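Local structure of elongation factor G homolog (Thermus thermophilus, 1WDT) at residues A286-V291 / A301-Y306; S318-V323 / R358-W363. The protein binds GTP and a magnesium ion and, as a homolog of elongation factor G, probably acts as a GTPase in the elongation phase of protein synthesis. One frame throughout, in Å; residues are numbered along the deposited sequence.

Interaction 1. Residues A286-V291 / A301-Y306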
ATOM      1  N   ALA A 286      17.884 -12.976   5.001  1.00 16.03           N
ATOM      2  CA  ALA A 286      17.478 -12.097   3.911  1.00  9.38           C
ATOM      3  C   ALA A 286      15.980 -12.149   3.692  1.00 17.24           C
ATOM      4  O   ALA A 286      15.280 -12.959   4.296  1.00 16.16           O
ATOM      5  CB  ALA A 286      18.205 -12.498   2.616  1.00  6.80           C
ATOM      6  N   LYS A 287      15.494 -11.274   2.817  1.00 15.89           N
ATOM      7  CA  LYS A 287      14.079 -11.213   2.498  1.00 15.86           C
ATOM      8  C   LYS A 287      13.869 -10.607   1.106  1.00 11.05           C
ATOM      9  O   LYS A 287      14.572  -9.682   0.712  1.00 13.57           O
ATOM     10  CB  LYS A 287      13.340 -10.366   3.547  1.00 21.87           C
ATOM     11  CG  LYS A 287      11.829 -10.317   3.363  1.00 19.72           C
ATOM     12  CD  LYS A 287      11.147  -9.448   4.417  1.00 25.75           C
ATOM     13  CE  LYS A 287       9.644  -9.414   4.196  1.00 29.17           C
ATOM     14  NZ  LYS A 287       8.902  -8.831   5.343  1.00 20.45           N
ATOM     15  N   VAL A 288      12.908 -11.153   0.365  1.00 14.45           N
ATOM     16  CA  VAL A 288      12.563 -10.638  -0.957  1.00 16.08           C
ATOM     17  C   VAL A 288      11.612  -9.475  -0.655  1.00 13.41           C
ATOM     18  O   VAL A 288      10.485  -9.695  -0.214  1.00 13.16           O
ATOM     19  CB  VAL A 288      11.814 -11.698  -1.793  1.00  9.31           C
ATOM     20  CG1 VAL A 288      11.484 -11.129  -3.180  1.00 10.84           C
ATOM     21  CG2 VAL A 288      12.664 -12.965  -1.914  1.00 10.35           C
ATOM     22  N   PHE A 289      12.057  -8.243  -0.860  1.00 12.29           N
ATOM     23  CA  PHE A 289      11.186  -7.118  -0.537  1.00 11.00           C
ATOM     24  C   PHE A 289      10.382  -6.593  -1.717  1.00 11.87           C
ATOM     25  O   PHE A 289       9.432  -5.829  -1.537  1.00 17.96           O
ATOM     26  CB  PHE A 289      11.990  -5.998   0.126  1.00  1.71           C
ATOM     27  CG  PHE A 289      12.949  -5.307  -0.790  1.00 16.21           C
ATOM     28  CD1 PHE A 289      12.549  -4.192  -1.524  1.00 14.45           C
ATOM     29  CD2 PHE A 289      14.262  -5.751  -0.904  1.00 13.98           C
ATOM     30  CE1 PHE A 289      13.449  -3.529  -2.355  1.00 17.13           C
ATOM     31  CE2 PHE A 289      15.160  -5.102  -1.729  1.00 14.35           C
ATOM     32  CZ  PHE A 289      14.753  -3.981  -2.459  1.00 12.70           C
ATOM     33  N   LYS A 290      10.767  -6.997  -2.924  1.00 11.70           N
ATOM     34  CA  LYS A 290      10.046  -6.601  -4.129  1.00 17.83           C
ATOM     35  C   LYS A 290      10.397  -7.534  -5.278  1.00 17.87           C
ATOM     36  O   LYS A 290      11.411  -8.232  -5.246  1.00 14.99           O
ATOM     37  CB  LYS A 290      10.357  -5.152  -4.539  1.00 14.11           C
ATOM     38  CG  LYS A 290      11.739  -4.932  -5.098  1.00 21.71           C
ATOM     39  CD  LYS A 290      11.834  -3.622  -5.863  1.00 33.55           C
ATOM     40  CE  LYS A 290      10.996  -3.668  -7.137  1.00 34.20           C
ATOM     41  NZ  LYS A 290      11.159  -2.440  -7.965  1.00 21.83           N
ATOM     42  N   VAL A 291       9.544  -7.539  -6.291  1.00 17.80           N
ATOM     43  CA  VAL A 291       9.740  -8.376  -7.459  1.00 17.32           C
ATOM     44  C   VAL A 291       9.398  -7.581  -8.714  1.00 16.34           C
ATOM     45  O   VAL A 291       8.430  -6.828  -8.730  1.00 22.93           O
ATOM     46  CB  VAL A 291       8.826  -9.634  -7.394  1.00  8.97           C
ATOM     47  CG1 VAL A 291       8.780 -10.323  -8.752  1.00 14.02           C
ATOM     48  CG2 VAL A 291       9.348 -10.617  -6.323  1.00 11.08           C
ATOM     49  N   ALA A 301      14.075 -11.217  -8.638  1.00 18.47           N
ATOM     50  CA  ALA A 301      13.753 -11.000  -7.236  1.00 13.75           C
ATOM     51  C   ALA A 301      14.787 -10.082  -6.592  1.00 10.59           C
ATOM     52  O   ALA A 301      15.989 -10.257  -6.776  1.00 13.96           O
ATOM     53  CB  ALA A 301      13.684 -12.332  -6.498  1.00 16.14           C
ATOM     54  N   TYR A 302      14.302  -9.089  -5.855  1.00 15.71           N
ATOM     55  CA  TYR A 302      15.163  -8.137  -5.166  1.00 12.00           C
ATOM     56  C   TYR A 302      15.251  -8.535  -3.691  1.00 15.88           C
ATOM     57  O   TYR A 302      14.253  -8.546  -2.977  1.00 12.18           O
ATOM     58  CB  TYR A 302      14.595  -6.721  -5.320  1.00 18.36           C
ATOM     59  CG  TYR A 302      14.638  -6.236  -6.752  1.00 24.90           C
ATOM     60  CD1 TYR A 302      15.540  -5.249  -7.147  1.00 30.21           C
ATOM     61  CD2 TYR A 302      13.846  -6.831  -7.732  1.00 13.45           C
ATOM     62  CE1 TYR A 302      15.658  -4.874  -8.482  1.00 29.99           C
ATOM     63  CE2 TYR A 302      13.959  -6.465  -9.074  1.00 21.89           C
ATOM     64  CZ  TYR A 302      14.867  -5.492  -9.440  1.00 25.02           C
ATOM     65  OH  TYR A 302      15.005  -5.155 -10.764  1.00 38.03           O
ATOM     66  N   LEU A 303      16.457  -8.862  -3.240  1.00 14.85           N
ATOM     67  CA  LEU A 303      16.649  -9.285  -1.863  1.00 18.42           C
ATOM     68  C   LEU A 303      17.456  -8.303  -1.039  1.00 12.48           C
ATOM     69  O   LEU A 303      18.353  -7.643  -1.543  1.00 17.28           O
ATOM     70  CB  LEU A 303      17.384 -10.633  -1.809  1.00 18.64           C
ATOM     71  CG  LEU A 303      17.024 -11.764  -2.773  1.00 38.23           C
ATOM     72  CD1 LEU A 303      17.618 -13.059  -2.237  1.00 31.29           C
ATOM     73  CD2 LEU A 303      15.517 -11.899  -2.919  1.00 31.67           C
ATOM     74  N   ARG A 304      17.117  -8.214   0.237  1.00 14.25           N
ATOM     75  CA  ARG A 304      17.865  -7.386   1.160  1.00 12.42           C
ATOM     76  C   ARG A 304      18.572  -8.403   2.039  1.00 10.46           C
ATOM     77  O   ARG A 304      17.927  -9.285   2.588  1.00 10.54           O
ATOM     78  CB  ARG A 304      16.949  -6.533   2.044  1.00 17.83           C
ATOM     79  CG  ARG A 304      17.642  -6.056   3.324  1.00  9.83           C
ATOM     80  CD  ARG A 304      18.891  -5.234   3.009  1.00  9.59           C
ATOM     81  NE  ARG A 304      19.830  -5.186   4.131  1.00 15.62           N
ATOM     82  CZ  ARG A 304      19.681  -4.440   5.225  1.00 17.25           C
ATOM     83  NH1 ARG A 304      18.624  -3.651   5.371  1.00 13.10           N
ATOM     84  NH2 ARG A 304      20.601  -4.489   6.182  1.00 15.59           N
ATOM     85  N   LEU A 305      19.888  -8.311   2.147  1.00  9.45           N
ATOM     86  CA  LEU A 305      20.603  -9.233   3.015  1.00 12.10           C
ATOM     87  C   LEU A 305      20.790  -8.465   4.309  1.00 10.39           C
ATOM     88  O   LEU A 305      21.577  -7.521   4.376  1.00 12.27           O
ATOM     89  CB  LEU A 305      21.952  -9.617   2.409  1.00  8.18           C
ATOM     90  CG  LEU A 305      22.857 -10.589   3.180  1.00 13.45           C
ATOM     91  CD1 LEU A 305      22.187 -11.968   3.315  1.00  5.11           C
ATOM     92  CD2 LEU A 305      24.201 -10.709   2.435  1.00  5.22           C
ATOM     93  N   TYR A 306      20.027  -8.853   5.322  1.00 10.91           N
ATOM     94  CA  TYR A 306      20.075  -8.207   6.630  1.00 16.38           C
ATOM     95  C   TYR A 306      21.281  -8.618   7.457  1.00 19.04           C
ATOM     96  O   TYR A 306      21.743  -7.861   8.312  1.00 18.86           O
ATOM     97  CB  TYR A 306      18.825  -8.564   7.434  1.00 13.96           C
ATOM     98  CG  TYR A 306      17.529  -8.056   6.859  1.00 20.07           C
ATOM     99  CD1 TYR A 306      17.230  -6.691   6.868  1.00 14.70           C
ATOM    100  CD2 TYR A 306      16.574  -8.945   6.350  1.00 10.90           C
ATOM    101  CE1 TYR A 306      16.004  -6.221   6.396  1.00 10.85           C
ATOM    102  CE2 TYR A 306      15.352  -8.488   5.872  1.00 14.96           C
ATOM    103  CZ  TYR A 306      15.071  -7.121   5.901  1.00 15.26           C
ATOM    104  OH  TYR A 306      13.859  -6.661   5.453  1.00 17.92           O
TER

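Interaction 2. Residues S318-V323 / R358-W363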
ATOM      1  N   SER A 318      14.708 -21.537   1.863  1.00 17.89           N
ATOM      2  CA  SER A 318      13.508 -20.722   1.760  1.00 18.83           C
ATOM      3  C   SER A 318      12.332 -21.671   1.829  1.00 21.05           C
ATOM      4  O   SER A 318      12.508 -22.885   1.712  1.00 22.91           O
ATOM      5  CB  SER A 318      13.467 -19.967   0.433  1.00 14.61           C
ATOM      6  OG  SER A 318      13.154 -20.848  -0.624  1.00 19.58           O
ATOM      7  N   GLU A 319      11.135 -21.123   2.018  1.00 22.45           N
ATOM      8  CA  GLU A 319       9.936 -21.949   2.088  1.00 24.91           C
ATOM      9  C   GLU A 319       9.752 -22.740   0.792  1.00 27.35           C
ATOM     10  O   GLU A 319       9.091 -23.777   0.781  1.00 36.24           O
ATOM     11  CB  GLU A 319       8.698 -21.079   2.336  1.00 25.55           C
ATOM     12  CG  GLU A 319       8.601 -20.481   3.736  1.00 18.45           C
ATOM     13  CD  GLU A 319       8.655 -21.540   4.825  1.00 28.41           C
ATOM     14  OE1 GLU A 319       8.231 -22.683   4.553  1.00 24.43           O
ATOM     15  OE2 GLU A 319       9.109 -21.226   5.949  1.00 21.49           O
ATOM     16  N   ALA A 320      10.346 -22.248  -0.296  1.00 22.61           N
ATOM     17  CA  ALA A 320      10.241 -22.905  -1.597  1.00 25.21           C
ATOM     18  C   ALA A 320      11.409 -23.855  -1.844  1.00 25.88           C
ATOM     19  O   ALA A 320      11.564 -24.391  -2.938  1.00 29.19           O
ATOM     20  CB  ALA A 320      10.190 -21.861  -2.695  1.00 23.46           C
ATOM     21  N   GLY A 321      12.232 -24.060  -0.826  1.00 26.28           N
ATOM     22  CA  GLY A 321      13.374 -24.936  -0.981  1.00 14.84           C
ATOM     23  C   GLY A 321      14.652 -24.150  -1.160  1.00 21.47           C
ATOM     24  O   GLY A 321      14.659 -22.917  -1.071  1.00 22.38           O
ATOM     25  N   GLN A 322      15.731 -24.875  -1.430  1.00 22.96           N
ATOM     26  CA  GLN A 322      17.056 -24.300  -1.616  1.00 25.51           C
ATOM     27  C   GLN A 322      17.161 -23.312  -2.768  1.00 29.91           C
ATOM     28  O   GLN A 322      16.703 -23.575  -3.878  1.00 26.56           O
ATOM     29  CB  GLN A 322      18.078 -25.420  -1.813  1.00 31.93           C
ATOM     30  CG  GLN A 322      19.429 -24.945  -2.320  1.00 37.83           C
ATOM     31  CD  GLN A 322      20.370 -26.095  -2.627  1.00 53.35           C
ATOM     32  OE1 GLN A 322      19.976 -27.082  -3.249  1.00 57.41           O
ATOM     33  NE2 GLN A 322      21.622 -25.968  -2.202  1.00 38.53           N
ATOM     34  N   VAL A 323      17.788 -22.175  -2.494  1.00 25.25           N
ATOM     35  CA  VAL A 323      17.972 -21.139  -3.497  1.00 16.92           C
ATOM     36  C   VAL A 323      19.458 -20.959  -3.791  1.00 21.64           C
ATOM     37  O   VAL A 323      20.197 -20.382  -2.987  1.00 23.86           O
ATOM     38  CB  VAL A 323      17.387 -19.787  -3.012  1.00 26.16           C
ATOM     39  CG1 VAL A 323      17.593 -18.713  -4.069  1.00 19.35           C
ATOM     40  CG2 VAL A 323      15.910 -19.944  -2.699  1.00 22.09           C
ATOM     41  N   ARG A 358       7.501 -11.863  -3.305  1.00 22.35           N
ATOM     42  CA  ARG A 358       7.581 -10.794  -2.314  1.00 19.20           C
ATOM     43  C   ARG A 358       7.167 -11.274  -0.923  1.00 16.31           C
ATOM     44  O   ARG A 358       6.086 -11.833  -0.752  1.00 17.23           O
ATOM     45  CB  ARG A 358       6.674  -9.635  -2.732  1.00 15.43           C
ATOM     46  CG  ARG A 358       6.617  -8.466  -1.747  1.00 11.98           C
ATOM     47  CD  ARG A 358       5.722  -7.370  -2.307  1.00 18.83           C
ATOM     48  NE  ARG A 358       5.844  -6.103  -1.597  1.00 23.68           N
ATOM     49  CZ  ARG A 358       5.384  -5.872  -0.372  1.00 28.88           C
ATOM     50  NH1 ARG A 358       4.761  -6.832   0.300  1.00 22.42           N
ATOM     51  NH2 ARG A 358       5.532  -4.670   0.174  1.00 10.99           N
ATOM     52  N   GLY A 359       8.026 -11.044   0.069  1.00 15.46           N
ATOM     53  CA  GLY A 359       7.708 -11.456   1.429  1.00 15.50           C
ATOM     54  C   GLY A 359       8.421 -12.707   1.912  1.00 19.72           C
ATOM     55  O   GLY A 359       8.458 -12.982   3.115  1.00 15.12           O
ATOM     56  N   MET A 360       8.989 -13.469   0.984  1.00 12.04           N
ATOM     57  CA  MET A 360       9.690 -14.695   1.343  1.00 11.75           C
ATOM     58  C   MET A 360      10.978 -14.405   2.088  1.00 11.63           C
ATOM     59  O   MET A 360      11.749 -13.530   1.703  1.00 12.94           O
ATOM     60  CB  MET A 360       9.983 -15.535   0.094  1.00  7.97           C
ATOM     61  CG  MET A 360       8.782 -16.345  -0.383  1.00 12.60           C
ATOM     62  SD  MET A 360       9.112 -17.302  -1.888  1.00 19.74           S
ATOM     63  CE  MET A 360      10.415 -18.387  -1.328  1.00 15.96           C
ATOM     64  N   VAL A 361      11.194 -15.134   3.175  1.00 16.12           N
ATOM     65  CA  VAL A 361      12.391 -14.974   3.985  1.00  8.94           C
ATOM     66  C   VAL A 361      13.385 -16.046   3.523  1.00 17.31           C
ATOM     67  O   VAL A 361      12.975 -17.152   3.168  1.00  7.79           O
ATOM     68  CB  VAL A 361      12.059 -15.181   5.480  1.00 23.26           C
ATOM     69  CG1 VAL A 361      13.304 -14.983   6.328  1.00 25.45           C
ATOM     70  CG2 VAL A 361      10.944 -14.211   5.901  1.00 16.26           C
ATOM     71  N   LEU A 362      14.673 -15.707   3.507  1.00 15.33           N
ATOM     72  CA  LEU A 362      15.748 -16.633   3.099  1.00 15.65           C
ATOM     73  C   LEU A 362      16.750 -16.718   4.253  1.00 20.71           C
ATOM     74  O   LEU A 362      16.989 -15.732   4.942  1.00 13.36           O
ATOM     75  CB  LEU A 362      16.485 -16.122   1.850  1.00 15.62           C
ATOM     76  CG  LEU A 362      15.846 -16.037   0.453  1.00 20.35           C
ATOM     77  CD1 LEU A 362      15.671 -17.417  -0.113  1.00 32.18           C
ATOM     78  CD2 LEU A 362      14.521 -15.316   0.517  1.00 16.92           C
ATOM     79  N   TRP A 363      17.369 -17.873   4.450  1.00 11.49           N
ATOM     80  CA  TRP A 363      18.298 -17.986   5.564  1.00 17.67           C
ATOM     81  C   TRP A 363      19.217 -19.193   5.475  1.00 18.52           C
ATOM     82  O   TRP A 363      19.076 -20.040   4.596  1.00 14.30           O
ATOM     83  CB  TRP A 363      17.485 -18.104   6.861  1.00 18.32           C
ATOM     84  CG  TRP A 363      16.755 -19.420   6.956  1.00 15.38           C
ATOM     85  CD1 TRP A 363      17.256 -20.597   7.434  1.00 24.97           C
ATOM     86  CD2 TRP A 363      15.440 -19.723   6.453  1.00 21.91           C
ATOM     87  NE1 TRP A 363      16.346 -21.612   7.255  1.00 14.63           N
ATOM     88  CE2 TRP A 363      15.225 -21.107   6.655  1.00 17.41           C
ATOM     89  CE3 TRP A 363      14.426 -18.961   5.849  1.00 19.77           C
ATOM     90  CZ2 TRP A 363      14.037 -21.749   6.271  1.00 21.43           C
ATOM     91  CZ3 TRP A 363      13.243 -19.599   5.467  1.00 11.10           C
ATOM     92  CH2 TRP A 363      13.062 -20.981   5.679  1.00 18.36           C
TER
HETATM   93  O   HOH W   1      10.930 -18.279   2.221  1.00 13.56           O

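Interaction 1. Residues A286-V291 / A301-Y306
Val288 and Leu303 meet most tightly: CG2 of Val288 presses on a single methyl of Leu303, 3.2 Å from CD2, closer than two methyl groups usually come. Small and branched side chains share this face of the sheet: Ala286 leaves room for CD1 of Leu305 within 4.1 Å of its CB, and Ala301 CB lies 4.2 Å from Val288 CG1. On the reverse face the bumps are long and flat. Lys290 runs beside Tyr302, its CG 3.4 Å from Tyr302 CB, and CD sits over one ring face near the rim. Bending at chi3 (-67°) brings NZ over the same ring, 5.0 Å from its centroid and nearly on the normal, in a cation-pi contact; the charge is also met by a salt bridge to Glu90. The two strands form an antiparallel beta hairpin in domain 2 of the elongation factor, a beta-barrel domain in this family. Between Val288 and Lys290 a beta bulge inserts Phe289, yet its amide still bonds to Tyr302 O, nearly in line with the C=O. With CG wedged between backbone N and carbonyl carbon (chi1 69°), the Phe289 ring folds back over the partner strand. Tyr302 CB covers one ring face, and the edge meets Arg304 N, itself hydrogen-bonded to Lys287 O at 3.0 Å. Farther along, the edge of the Tyr306 ring fits against the aliphatic part of Lys287, CE2 lying 3.6 Å from CB. Arg304 CG rests on a face of this ring, while Tyr306 CD1 stands over the middle of the guanidinium face. Lys287 extends to Glu96, and Arg304 to Asp99 and the carbonyl of Ala97, tying the hairpin to the GTP-binding domain; Lys287 also bonds to the loop carbonyl of Pro374.

Interaction 2. Residues S318-V323 / R358-W363
The Trp363 indole lies across the start of the 318-321 turn: Ser318 N stands over one face, 4.2 Å above the plane and toward the rim, and Ser318 CA is 3.9 Å from CZ3. The Glu319 carboxylate comes obliquely to the same six-membered ring, the two planes 47° apart, and its OE2 is held by a salt bridge to Lys367. Ser318 to Gly321 form a type I beta turn between strands 314-318 and 323-332, neighbours in the antiparallel sheet of domain 2. Strand 361-363 borders strand 314-318 on its other side, so Trp363 and Leu362 close on Ser318 from different sides. A broad indole suits this place because it can cover bare backbone. The slim, flexible thioether of Met360 suits the narrow approach to the turn, and the bend at chi3 (62°) sets its CE in the notch formed by Ala320 CB and Ser318 OG, 3.7 Å from each. Leu362 packs into the hollow formed by Val323 and Ser318, tightly where Leu362 CD1 meets Ser318 CB at 3.4 Å. A water bridges the backbones, accepting from Glu319 N and donating to Val361 O. Gly321 fits the turn's end, since its positive phi would jam a CB against the preceding carbonyl. Serine suits the turn's first position: it accepts a weak bond from the amide of Ala320, and Ser318 OG donates to a lone pair of Gly321 O at 2.6 Å.

Interactions 1 and 2 lie side by side in one antiparallel sheet of domain 2, their centres about 10 Å apart, and meet where strand 361-363 runs beside strand 285-294. Probable hydrogen bonds join them: Ala286 N to Leu362 O at 2.9 Å, and Val288 O to Gly359 N at 2.8 Å. Leu362 is shared as well, for its side chain touches both Ala286 and Val288 while serving the turn of interaction 2. Only interaction 1 comes near the nucleotide: the Lys290 side chain is about 8 Å from that of Thr61, a magnesium ligand, and about 13 Å from GTP. Interaction 2 lies away from that site.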